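Local coordinates for aminoglycoside N(3)-acetyltransferase (Streptomyces griseus, PDB 7LAP), which probably transfers an acetyl group to the 3-amino group of aminoglycoside antibiotics, the acylation by which enzymes of its family confer resistance, at residues 243-246 with 247-250. Numbering follows the deposited sequence.
Sequences DPFA and VIVG
F245 and I248, one turn apart in the N-capped first turns of helix 244-254, meet through CD1 of the phenyl ring and CD1 of the isoleucine, 4.3 Å from each other. The methyl comes to the ring obliquely, at the end of an extended chain (chi2 -177°). That chain starts back toward the preceding turn, because I248 CG1 lies anti to its own carbonyl carbon and beside the backbone N, which brings CG1 to 3.2 Å from P244 O. P244 O also accepts the I248 N-H, with I248 N 2.9 Å away. V249 repeats the pattern a residue later: its N-H bonds to F245 O with the donor tilted from the carbonyl plane, while V249 CG2 rests 3.3 Å from F245 O. The apolar face so formed turns inward: F245, I248 and V249 all pack on L190 of helix 189-196, and the F245 ring also meets that of H191. V247 and I248 touch W283, so helix 244-254 packs on both helix 189-196 and helix 273-289. The helix start illustrates a general rule: a first-turn amide, lacking an acceptor four residues back within the helix, turns to the N-cap side chain, while main-chain bonds take over from D243 O onward. D243 O takes the V247 N-H, with V247 N 3.1 Å away. D243 OD1 accepts a weak, bent bond from F245 N, 2.9 Å away.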
ATOM      1  N   ASP B 243       0.881  26.053  -9.955  1.00 68.40           N
ATOM      2  CA  ASP B 243       0.290  24.934 -10.688  1.00 72.50           C
ATOM      3  C   ASP B 243      -1.003  25.374 -11.360  1.00 67.61           C
ATOM      4  O   ASP B 243      -1.871  25.964 -10.699  1.00 66.18           O
ATOM      5  CB  ASP B 243       0.015  23.751  -9.767  1.00 80.74           C
ATOM      6  CG  ASP B 243      -0.396  22.493 -10.524  1.00 89.65           C
ATOM      7  OD1 ASP B 243      -1.523  22.447 -11.068  1.00 92.88           O
ATOM      8  OD2 ASP B 243       0.410  21.538 -10.573  1.00 94.10           O
ATOM      9  N   PRO B 244      -1.154  25.104 -12.659  1.00 63.26           N
ATOM     10  CA  PRO B 244      -2.378  25.531 -13.369  1.00 62.03           C
ATOM     11  C   PRO B 244      -3.672  25.092 -12.712  1.00 56.66           C
ATOM     12  O   PRO B 244      -4.571  25.926 -12.537  1.00 57.24           O
ATOM     13  CB  PRO B 244      -2.197  24.911 -14.766  1.00 62.72           C
ATOM     14  CG  PRO B 244      -0.697  24.854 -14.932  1.00 64.66           C
ATOM     15  CD  PRO B 244      -0.155  24.512 -13.560  1.00 64.10           C
ATOM     16  N   PHE B 245      -3.795  23.811 -12.334  1.00 54.92           N
ATOM     17  CA  PHE B 245      -5.031  23.354 -11.703  1.00 52.46           C
ATOM     18  C   PHE B 245      -5.285  24.092 -10.392  1.00 51.57           C
ATOM     19  O   PHE B 245      -6.435  24.376 -10.045  1.00 51.61           O
ATOM     20  CB  PHE B 245      -4.996  21.837 -11.466  1.00 50.98           C
ATOM     21  CG  PHE B 245      -5.201  21.010 -12.724  1.00 55.42           C
ATOM     22  CD1 PHE B 245      -5.302  21.612 -13.970  1.00 55.71           C
ATOM     23  CD2 PHE B 245      -5.288  19.628 -12.653  1.00 53.06           C
ATOM     24  CE1 PHE B 245      -5.490  20.849 -15.118  1.00 56.14           C
ATOM     25  CE2 PHE B 245      -5.485  18.867 -13.790  1.00 51.19           C
ATOM     26  CZ  PHE B 245      -5.580  19.481 -15.031  1.00 55.11           C
ATOM     27  N   ALA B 246      -4.223  24.434  -9.660  1.00 55.13           N
ATOM     28  CA  ALA B 246      -4.413  25.195  -8.430  1.00 51.75           C
ATOM     29  C   ALA B 246      -4.986  26.571  -8.734  1.00 59.16           C
ATOM     30  O   ALA B 246      -5.846  27.070  -7.999  1.00 58.80           O
ATOM     31  CB  ALA B 246      -3.091  25.314  -7.672  1.00 52.65           C
ATOM     32  N   VAL B 247      -4.526  27.195  -9.821  1.00 56.91           N
ATOM     33  CA  VAL B 247      -5.054  28.503 -10.206  1.00 59.49           C
ATOM     34  C   VAL B 247      -6.509  28.385 -10.658  1.00 56.91           C
ATOM     35  O   VAL B 247      -7.360  29.186 -10.254  1.00 60.28           O
ATOM     36  CB  VAL B 247      -4.162  29.135 -11.290  1.00 60.30           C
ATOM     37  CG1 VAL B 247      -4.748  30.470 -11.766  1.00 62.36           C
ATOM     38  CG2 VAL B 247      -2.757  29.297 -10.773  1.00 60.34           C
ATOM     39  N   ILE B 248      -6.825  27.373 -11.468  1.00 55.14           N
ATOM     40  CA  ILE B 248      -8.200  27.184 -11.937  1.00 55.29           C
ATOM     41  C   ILE B 248      -9.152  26.968 -10.757  1.00 54.03           C
ATOM     42  O   ILE B 248     -10.219  27.592 -10.671  1.00 53.16           O
ATOM     43  CB  ILE B 248      -8.263  26.014 -12.941  1.00 57.73           C
ATOM     44  CG1 ILE B 248      -7.340  26.257 -14.137  1.00 59.17           C
ATOM     45  CG2 ILE B 248      -9.689  25.786 -13.437  1.00 54.82           C
ATOM     46  CD1 ILE B 248      -7.426  25.160 -15.189  1.00 55.24           C
ATOM     47  N   VAL B 249      -8.787  26.074  -9.830  1.00 49.71           N
ATOM     48  CA  VAL B 249      -9.660  25.785  -8.694  1.00 53.91           C
ATOM     49  C   VAL B 249      -9.796  27.004  -7.792  1.00 53.30           C
ATOM     50  O   VAL B 249     -10.877  27.265  -7.235  1.00 51.39           O
ATOM     51  CB  VAL B 249      -9.153  24.555  -7.913  1.00 50.91           C
ATOM     52  CG1 VAL B 249      -9.958  24.365  -6.626  1.00 48.18           C
ATOM     53  CG2 VAL B 249      -9.252  23.306  -8.778  1.00 47.81           C
ATOM     54  N   GLY B 250      -8.712  27.765  -7.629  1.00 54.03           N
ATOM     55  CA  GLY B 250      -8.807  28.992  -6.859  1.00 52.44           C
ATOM     56  C   GLY B 250      -9.781  29.987  -7.466  1.00 57.84           C
ATOM     57  O   GLY B 250     -10.580  30.609  -6.755  1.00 57.88           O
TER